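Local structure of DynF (Micromonospora chersina, 6UBL) at residues A[40-45]-A[198-203]; A[62-67]-A[83-88]; A[155-160]-A[172-177]. The protein is of unknown function, a beta-barrel protein of the dynemicin (enediyne) biosynthesis pathway that holds palmitic acid in its interior and may therefore bind a hydrophobic pathway molecule. One frame throughout, in Å; residues are numbered along the deposited sequence.

How the interactions relate
The three contacts are strand pairings in the wall of one beta barrel, and each touches the same palmitic acid. Interactions 1 and 2 have centres about 12 Å apart and meet directly, since strands 37-50 and 54-68 are antiparallel neighbours: Ile42 O lies 2.9 Å from Gly62 N. Interactions 1 and 3 have centres about 12 Å apart too, joined where strand 193-205 meets strand 170-183. Interactions 2 and 3, with centres about 17 Å apart, do not touch. Along the chain, 62-67 with 83-88 closes before 155-160 with 172-177 begins, and interaction 1 joins a strand preceding both to one following both, bringing distant parts of the chain together around the lipid.

Interaction 1 of 3, residues A[40-45]-A[198-203]; sequences LGINSI and LRFNMG. With PLM (palmitic acid), chain C.
This is a pairing of antiparallel strands in the barrel wall, with Ile42 facing Met202 and Ser44 facing Phe200 on the side of the bound palmitic acid, and Asn43 facing Asn201 and Ile45 facing Arg199 on the other. The segment axes run 161° apart, and paired backbone bonds join Asn43 to Asn201 and Ile45 to Arg199. A further bond runs from Gly203 N to Gly41 O (2.8 Å).

On the outer face the two asparagine amides add a side-chain bond. Asn201 ND2 gives a nearly straight hydrogen bond to Asn43 OD1 at 3.1 Å, entering in the carbonyl plane on a lone pair, although the amide planes are turned 66° apart. OD1 of Asn43 thus faces the partner strand.

Inside, Ile42 is extended at both torsions (chi1 -178°), which carries CD1 toward the lipid; this terminal methyl meets CD1 of the Phe200 ring at 3.9 Å and SD of Met202 at 4.0 Å. The same methyl lies 3.3 Å from CB of palmitic acid. Phe200 CZ approaches C7 of the lipid at 3.6 Å, and Met202, bent at both chi2 and chi3, sets SD 3.6 Å from lipid atom C8 while its CE turns back to Leu40 CD1. Leu198 CD1 reaches the lipid's tail at CF (3.6 Å), so that this face lines much of the chain's length.

Ser44 OG instead bonds Asp46 OD1. Strand 54-68 flanks 40-45, with Ile42 against Val64 and Ser44 against Phe60, whereas Phe200 and Met202 pack on Ile158 of strand 154-161, and the backbone of Leu198 bonds to Gly173 of strand 170-183.

Interaction 2 of 3, residues A[62-67]-A[83-88]; sequences GWVRVV and TNLIEM. With PLM (palmitic acid), chain C.
Arg65 and Glu87 run side by side, and the guanidinium gives NH1 to Glu87 OE1 in a 2.9 Å salt bridge. The carboxylate oxygen is met nearly end-on, 21° out of the guanidinium plane, and the two flat groups stand 80° apart. Ile86 CD1 lies over one guanidinium face, 4.0 Å from NH1, while Trp63 puts the edge of its ring against Glu87, CH2 to CD 3.7 Å. A classic beta bulge puts Ile86 and Glu87 both opposite Arg65, whose N bonds Glu87 O and whose O receives Ile86 N, shifting the register by one. Beyond it, Val67 and Asn84 pair by backbone bonds in both directions. On the inner face, Val64 CB and Val66 CG2 both meet Leu85 CD1, at 3.7 Å and 3.8 Å. In one of its two conformers Met88, with CG anti to the backbone N (chi1 -179°), brings SD near CC of the lipid, and Val66 CG1 nears its carboxyl oxygen O1 at 3.6 Å. A leucine in place of Arg65 would probably leave the Glu87 carboxylate without its cationic mate. Further out, Asn39 OD1 and Asn20 OD1 take Arg65 NE and NH2, fixing the guanidinium's rotation, and Met133 packs on Val66 and Leu85.

Interaction 3 of 3, residues A[155-160]-A[172-177]; sequences ILTIDD and KGQIYR. With PLM (palmitic acid), chain C.
Thr157 holds OG1 between its backbone N and carbonyl carbon (chi1 59°), and Gln174, bent at chi2 (-62°), folds its amide back toward it. Gln174 NE2 thereby donates to Thr157 OG1 at 2.9 Å in a nearly straight bond of 171°, with the hydroxyl oxygen in the plane of the amide. The aliphatic part of the same side chain is used as well: Gln174 CG packs against Thr157 CG2 at 3.7 Å, the two side chains crossing at about a right angle, and Gln174 CB lies beside Ile155 CG2.

Backbone bonds carry the antiparallel hairpin of strands 154-161 and 170-183. Thr157 and Lys172 exchange a pair, N of each to O of the other, and Gln174 N reaches Ile155 O at 2.7 Å. A water bridges Ile155 N and Gln174 O, accepting from the first and donating to the second, each at 2.9 Å.

Leu156 turns to the barrel interior. Its CD2 rests on Gly173 CA at 3.9 Å, and CD1 comes to 3.2 Å from atom CA of palmitic acid. Leu198 and Phe200 of strand 193-205 pack on Leu156 too.

On the opposite face, Tyr176 of the second subunit packs on Thr157 and Gln174. Asp159 OD2 hydrogen-bonds to Tyr176 OH, and Asp159 OD1 forms a salt bridge with Arg177 NH1, both partners belonging to the second subunit. The hairpin thus has an apolar inner side at Leu156 that touches the lipid, and a mixed outer side, including an amide-hydroxyl bond, that takes part in the subunit interface.

Interaction 1 of 3, residues A[40-45]-A[198-203]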
# COMPACT_ATOMS: atom_id res chain seq x y z
N LEU A 40 0.48 -17.37 16.55
CA LEU A 40 -0.13 -16.36 17.41
C LEU A 40 -1.62 -16.20 17.16
O LEU A 40 -2.09 -16.24 16.02
CB LEU A 40 0.53 -14.99 17.15
CG LEU A 40 2.01 -14.88 17.49
CD1 LEU A 40 2.60 -13.66 16.79
CD2 LEU A 40 2.19 -14.78 18.99
N GLY A 41 -2.36 -15.94 18.24
CA GLY A 41 -3.74 -15.55 18.10
C GLY A 41 -3.88 -14.11 17.66
O GLY A 41 -2.97 -13.29 17.83
N ILE A 42 -5.03 -13.79 17.07
CA ILE A 42 -5.32 -12.44 16.60
C ILE A 42 -6.83 -12.28 16.48
O ILE A 42 -7.55 -13.23 16.17
CB ILE A 42 -4.60 -12.16 15.25
CG1 ILE A 42 -4.87 -10.72 14.78
CG2 ILE A 42 -5.05 -13.15 14.17
CD1 ILE A 42 -4.09 -10.33 13.54
N ASN A 43 -7.31 -11.06 16.73
CA ASN A 43 -8.69 -10.69 16.44
C ASN A 43 -8.68 -9.35 15.71
O ASN A 43 -7.69 -8.60 15.75
CB ASN A 43 -9.56 -10.64 17.69
CG ASN A 43 -9.06 -9.68 18.74
OD1 ASN A 43 -8.98 -8.47 18.50
ND2 ASN A 43 -8.71 -10.21 19.91
N SER A 44 -9.77 -9.06 15.01
CA SER A 44 -9.85 -7.81 14.26
C SER A 44 -11.31 -7.42 14.09
O SER A 44 -12.23 -8.21 14.31
CB SER A 44 -9.17 -7.91 12.88
OG SER A 44 -9.94 -8.68 11.96
N ILE A 45 -11.50 -6.16 13.70
CA ILE A 45 -12.80 -5.62 13.32
C ILE A 45 -12.59 -4.96 11.96
O ILE A 45 -11.72 -4.10 11.82
CB ILE A 45 -13.34 -4.59 14.34
CG1 ILE A 45 -13.59 -5.28 15.68
CG2 ILE A 45 -14.62 -3.96 13.82
CD1 ILE A 45 -13.81 -4.32 16.82
N LEU A 198 -9.85 -1.22 9.30
CA LEU A 198 -9.50 -2.47 9.94
C LEU A 198 -8.67 -2.12 11.17
O LEU A 198 -7.72 -1.35 11.08
CB LEU A 198 -8.69 -3.35 8.98
CG LEU A 198 -8.47 -4.80 9.44
CD1 LEU A 198 -8.28 -5.73 8.27
CD2 LEU A 198 -7.27 -4.83 10.37
N ARG A 199 -9.05 -2.70 12.31
CA ARG A 199 -8.27 -2.61 13.53
C ARG A 199 -8.11 -4.03 14.04
O ARG A 199 -8.94 -4.91 13.76
CB ARG A 199 -9.02 -1.75 14.56
CG ARG A 199 -9.44 -0.41 13.96
CD ARG A 199 -9.95 0.57 15.00
NE ARG A 199 -9.48 1.92 14.72
CZ ARG A 199 -8.42 2.48 15.30
NH1 ARG A 199 -7.73 1.80 16.21
NH2 ARG A 199 -8.05 3.71 14.98
N PHE A 200 -7.02 -4.28 14.76
CA PHE A 200 -6.75 -5.63 15.24
C PHE A 200 -6.01 -5.58 16.56
O PHE A 200 -5.48 -4.55 16.96
CB PHE A 200 -6.01 -6.49 14.19
CG PHE A 200 -4.59 -6.07 13.90
CD1 PHE A 200 -3.52 -6.61 14.61
CD2 PHE A 200 -4.31 -5.15 12.89
CE1 PHE A 200 -2.21 -6.23 14.33
CE2 PHE A 200 -3.01 -4.78 12.62
CZ PHE A 200 -1.96 -5.32 13.34
N ASN A 201 -6.00 -6.73 17.23
CA ASN A 201 -5.20 -6.94 18.42
C ASN A 201 -4.47 -8.26 18.26
O ASN A 201 -5.07 -9.26 17.88
CB ASN A 201 -6.05 -7.03 19.69
CG ASN A 201 -6.79 -5.76 19.98
OD1 ASN A 201 -6.20 -4.76 20.38
ND2 ASN A 201 -8.10 -5.79 19.78
N MET A 202 -3.18 -8.25 18.55
CA MET A 202 -2.45 -9.51 18.65
C MET A 202 -2.82 -10.18 19.96
O MET A 202 -3.01 -9.52 20.99
CB MET A 202 -0.95 -9.26 18.63
CG MET A 202 -0.42 -8.59 17.37
SD MET A 202 -0.92 -9.39 15.83
CE MET A 202 -0.27 -11.04 16.06
N GLY A 203 -2.96 -11.50 19.92
CA GLY A 203 -3.04 -12.29 21.13
C GLY A 203 -1.66 -12.79 21.52
O GLY A 203 -0.67 -12.07 21.37
C1 PLM C . 6.31 -11.28 15.05
O1 PLM C . 5.83 -12.48 14.89
O2 PLM C . 7.23 -11.02 15.78
C2 PLM C . 5.60 -10.23 14.25
C3 PLM C . 4.09 -10.24 14.36
C4 PLM C . 3.56 -9.10 13.54
C5 PLM C . 2.21 -9.34 12.95
C6 PLM C . 1.78 -8.20 12.07
C7 PLM C . 0.33 -7.85 12.29
C8 PLM C . -0.56 -9.07 12.26
C9 PLM C . -0.57 -9.78 10.94
CA PLM C . -1.70 -9.31 10.06
CB PLM C . -3.03 -9.92 10.48
CC PLM C . -3.88 -10.28 9.30
CD PLM C . -5.07 -9.39 9.08
CE PLM C . -5.45 -9.34 7.62
CF PLM C . -6.86 -8.92 7.33
CG PLM C . -7.15 -8.92 5.88

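Interaction 2 of 3, residues A[62-67]-A[83-88]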
# COMPACT_ATOMS: atom_id res chain seq x y z
N GLY A 62 -8.98 -15.46 15.00
CA GLY A 62 -8.22 -16.51 14.34
C GLY A 62 -6.76 -16.51 14.72
O GLY A 62 -6.41 -16.24 15.87
N TRP A 63 -5.90 -16.82 13.75
CA TRP A 63 -4.49 -16.98 14.05
C TRP A 63 -3.66 -16.61 12.83
O TRP A 63 -4.14 -16.56 11.70
CB TRP A 63 -4.18 -18.41 14.51
CG TRP A 63 -4.73 -19.48 13.61
CD1 TRP A 63 -5.89 -20.17 13.79
CD2 TRP A 63 -4.14 -20.00 12.41
NE1 TRP A 63 -6.06 -21.09 12.79
CE2 TRP A 63 -5.00 -21.00 11.92
CE3 TRP A 63 -2.97 -19.71 11.71
CZ2 TRP A 63 -4.73 -21.72 10.76
CZ3 TRP A 63 -2.70 -20.42 10.55
CH2 TRP A 63 -3.57 -21.41 10.09
N VAL A 64 -2.39 -16.32 13.10
CA VAL A 64 -1.39 -16.07 12.08
C VAL A 64 -0.14 -16.86 12.44
O VAL A 64 0.13 -17.14 13.62
CB VAL A 64 -1.04 -14.58 11.92
CG1 VAL A 64 -2.23 -13.81 11.38
CG2 VAL A 64 -0.58 -14.00 13.25
N ARG A 65 0.63 -17.21 11.42
CA ARG A 65 1.96 -17.81 11.56
C ARG A 65 2.93 -16.87 10.85
O ARG A 65 2.78 -16.60 9.65
CB ARG A 65 1.97 -19.22 10.98
CG ARG A 65 1.00 -20.16 11.74
CD ARG A 65 1.04 -21.60 11.25
NE ARG A 65 2.39 -22.12 11.40
CZ ARG A 65 3.14 -22.55 10.40
NH1 ARG A 65 2.66 -22.57 9.17
NH2 ARG A 65 4.37 -22.98 10.63
N VAL A 66 3.90 -16.35 11.60
CA VAL A 66 4.80 -15.31 11.12
C VAL A 66 6.23 -15.78 11.35
O VAL A 66 6.63 -16.02 12.49
CB VAL A 66 4.57 -13.97 11.83
CG1 VAL A 66 5.58 -12.93 11.37
CG2 VAL A 66 3.13 -13.47 11.60
N VAL A 67 7.00 -15.93 10.27
CA VAL A 67 8.41 -16.28 10.40
C VAL A 67 9.23 -15.00 10.57
O VAL A 67 8.97 -13.97 9.92
CB VAL A 67 8.92 -17.10 9.20
CG1 VAL A 67 8.81 -16.32 7.91
CG2 VAL A 67 10.37 -17.52 9.44
N THR A 83 10.14 -10.06 8.60
CA THR A 83 9.08 -11.02 8.85
C THR A 83 8.40 -11.39 7.54
O THR A 83 8.38 -10.61 6.59
CB THR A 83 8.02 -10.43 9.80
OG1 THR A 83 7.45 -9.27 9.20
CG2 THR A 83 8.64 -10.05 11.14
N ASN A 84 7.86 -12.60 7.49
CA ASN A 84 6.91 -12.97 6.45
C ASN A 84 5.69 -13.56 7.15
O ASN A 84 5.83 -14.38 8.07
CB ASN A 84 7.40 -14.06 5.49
CG ASN A 84 8.49 -13.62 4.51
OD1 ASN A 84 9.05 -14.46 3.80
ND2 ASN A 84 8.77 -12.32 4.43
N LEU A 85 4.50 -13.21 6.69
CA LEU A 85 3.26 -13.84 7.14
C LEU A 85 3.05 -15.05 6.22
O LEU A 85 2.82 -14.89 5.03
CB LEU A 85 2.11 -12.85 7.04
CG LEU A 85 0.70 -13.32 7.35
CD1 LEU A 85 0.63 -13.91 8.74
CD2 LEU A 85 -0.28 -12.16 7.20
N ILE A 86 3.18 -16.25 6.78
CA ILE A 86 3.21 -17.46 5.96
C ILE A 86 1.91 -18.27 5.98
O ILE A 86 1.72 -19.13 5.09
CB ILE A 86 4.41 -18.38 6.28
CG1 ILE A 86 4.30 -18.97 7.70
CG2 ILE A 86 5.72 -17.64 6.12
CD1 ILE A 86 5.42 -19.98 8.01
N GLU A 87 1.03 -18.03 6.94
CA GLU A 87 -0.25 -18.72 6.96
C GLU A 87 -1.17 -17.94 7.88
O GLU A 87 -0.71 -17.33 8.86
CB GLU A 87 -0.11 -20.16 7.50
CG GLU A 87 -1.29 -21.06 7.16
CD GLU A 87 -1.09 -22.50 7.59
OE1 GLU A 87 -0.12 -22.77 8.32
OE2 GLU A 87 -1.90 -23.37 7.18
N MET A 88 -2.46 -17.92 7.54
CA MET A 88 -3.46 -17.22 8.33
C MET A 88 -4.78 -17.96 8.24
O MET A 88 -5.05 -18.66 7.25
CB MET A 88 -3.66 -15.79 7.82
CG MET A 88 -4.67 -14.95 8.59
SD MET A 88 -4.57 -13.24 8.02
CE MET A 88 -5.10 -13.37 6.32
C1 PLM C . 6.31 -11.28 15.05
O1 PLM C . 5.83 -12.48 14.89
O2 PLM C . 7.23 -11.02 15.78
C2 PLM C . 5.60 -10.23 14.25
C3 PLM C . 4.09 -10.24 14.36
C4 PLM C . 3.56 -9.10 13.54
C5 PLM C . 2.21 -9.34 12.95
C6 PLM C . 1.78 -8.20 12.07
C7 PLM C . 0.33 -7.85 12.29
C8 PLM C . -0.56 -9.07 12.26
C9 PLM C . -0.57 -9.78 10.94
CA PLM C . -1.70 -9.31 10.06
CB PLM C . -3.03 -9.92 10.48
CC PLM C . -3.88 -10.28 9.30
CD PLM C . -5.07 -9.39 9.08
CE PLM C . -5.45 -9.34 7.62
CF PLM C . -6.86 -8.92 7.33
CG PLM C . -7.15 -8.92 5.88

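Interaction 3 of 3, residues A[155-160]-A[172-177]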
# COMPACT_ATOMS: atom_id res chain seq x y z
N ILE A 155 -1.75 -2.75 4.46
CA ILE A 155 -0.63 -2.37 5.31
C ILE A 155 -1.12 -2.42 6.76
O ILE A 155 -2.03 -1.68 7.15
CB ILE A 155 -0.14 -0.96 4.96
CG1 ILE A 155 0.33 -0.89 3.49
CG2 ILE A 155 0.94 -0.52 5.95
CD1 ILE A 155 1.36 -1.91 3.06
N LEU A 156 -0.52 -3.32 7.55
CA LEU A 156 -0.93 -3.54 8.93
C LEU A 156 0.23 -3.14 9.84
O LEU A 156 1.37 -3.55 9.61
CB LEU A 156 -1.27 -5.01 9.16
CG LEU A 156 -2.41 -5.46 8.26
CD1 LEU A 156 -2.35 -6.93 7.97
CD2 LEU A 156 -3.75 -5.10 8.90
N THR A 157 -0.06 -2.34 10.85
CA THR A 157 0.98 -1.72 11.66
C THR A 157 0.73 -1.96 13.14
O THR A 157 -0.40 -2.03 13.60
CB THR A 157 1.08 -0.22 11.37
OG1 THR A 157 -0.18 0.41 11.64
CG2 THR A 157 1.46 0.01 9.91
N ILE A 158 1.83 -2.10 13.87
CA ILE A 158 1.83 -2.12 15.32
C ILE A 158 2.90 -1.15 15.77
O ILE A 158 4.08 -1.33 15.44
CB ILE A 158 2.10 -3.52 15.90
CG1 ILE A 158 1.09 -4.54 15.39
CG2 ILE A 158 2.07 -3.44 17.43
CD1 ILE A 158 1.45 -5.97 15.77
N ASP A 159 2.51 -0.16 16.56
CA ASP A 159 3.43 0.83 17.12
C ASP A 159 3.75 0.45 18.56
O ASP A 159 3.15 -0.47 19.14
CB ASP A 159 2.81 2.22 17.03
CG ASP A 159 2.53 2.64 15.57
OD1 ASP A 159 3.41 2.43 14.72
OD2 ASP A 159 1.43 3.15 15.30
N ASP A 160 4.72 1.15 19.13
CA ASP A 160 5.13 0.94 20.53
C ASP A 160 5.48 -0.53 20.78
O ASP A 160 5.03 -1.15 21.75
CB ASP A 160 4.03 1.43 21.49
CG ASP A 160 4.54 1.69 22.89
OD1 ASP A 160 5.77 1.67 23.11
OD2 ASP A 160 3.70 1.98 23.78
N LYS A 172 -3.35 -1.58 13.54
CA LYS A 172 -4.29 -0.96 12.62
C LYS A 172 -3.96 -1.36 11.19
O LYS A 172 -2.81 -1.67 10.86
CB LYS A 172 -4.23 0.57 12.71
CG LYS A 172 -4.25 1.13 14.13
CD LYS A 172 -4.32 2.65 14.14
CE LYS A 172 -3.98 3.20 15.51
NZ LYS A 172 -4.19 4.68 15.58
N GLY A 173 -4.98 -1.33 10.34
CA GLY A 173 -4.78 -1.38 8.91
C GLY A 173 -4.74 0.06 8.44
O GLY A 173 -5.58 0.88 8.84
N GLN A 174 -3.70 0.40 7.68
CA GLN A 174 -3.50 1.77 7.20
C GLN A 174 -4.18 1.89 5.84
O GLN A 174 -3.60 1.60 4.79
CB GLN A 174 -2.02 2.12 7.16
CG GLN A 174 -1.38 1.99 8.53
CD GLN A 174 -1.99 2.93 9.57
OE1 GLN A 174 -2.61 3.95 9.22
NE2 GLN A 174 -1.82 2.60 10.84
N ILE A 175 -5.46 2.25 5.89
CA ILE A 175 -6.31 2.36 4.72
C ILE A 175 -6.83 3.79 4.68
O ILE A 175 -7.53 4.23 5.60
CB ILE A 175 -7.48 1.37 4.78
CG1 ILE A 175 -6.93 -0.07 4.80
CG2 ILE A 175 -8.43 1.61 3.63
CD1 ILE A 175 -7.90 -1.09 5.37
N TYR A 176 -6.49 4.53 3.62
CA TYR A 176 -6.99 5.89 3.47
C TYR A 176 -8.28 5.82 2.67
O TYR A 176 -8.26 5.68 1.44
CB TYR A 176 -5.95 6.83 2.86
CG TYR A 176 -6.40 8.27 2.90
CD1 TYR A 176 -6.44 8.99 4.10
CD2 TYR A 176 -6.81 8.94 1.73
CE1 TYR A 176 -6.88 10.29 4.14
CE2 TYR A 176 -7.24 10.24 1.77
CZ TYR A 176 -7.27 10.93 2.98
OH TYR A 176 -7.70 12.22 3.03
N ARG A 177 -9.41 5.88 3.39
CA ARG A 177 -10.75 5.96 2.82
C ARG A 177 -11.25 4.66 2.22
O ARG A 177 -12.39 4.26 2.51
CB ARG A 177 -10.84 7.12 1.83
CG ARG A 177 -10.35 8.42 2.42
CD ARG A 177 -10.75 9.59 1.56
NE ARG A 177 -12.05 10.12 1.97
CZ ARG A 177 -12.60 11.22 1.49
NH1 ARG A 177 -11.98 11.90 0.53
NH2 ARG A 177 -13.78 11.63 1.93
C1 PLM C . 6.31 -11.28 15.05
O1 PLM C . 5.83 -12.48 14.89
O2 PLM C . 7.23 -11.02 15.78
C2 PLM C . 5.60 -10.23 14.25
C3 PLM C . 4.09 -10.24 14.36
C4 PLM C . 3.56 -9.10 13.54
C5 PLM C . 2.21 -9.34 12.95
C6 PLM C . 1.78 -8.20 12.07
C7 PLM C . 0.33 -7.85 12.29
C8 PLM C . -0.56 -9.07 12.26
C9 PLM C . -0.57 -9.78 10.94
CA PLM C . -1.70 -9.31 10.06
CB PLM C . -3.03 -9.92 10.48
CC PLM C . -3.88 -10.28 9.30
CD PLM C . -5.07 -9.39 9.08
CE PLM C . -5.45 -9.34 7.62
CF PLM C . -6.86 -8.92 7.33
CG PLM C . -7.15 -8.92 5.88
O HOH W 1 -3.57 -0.80 3.23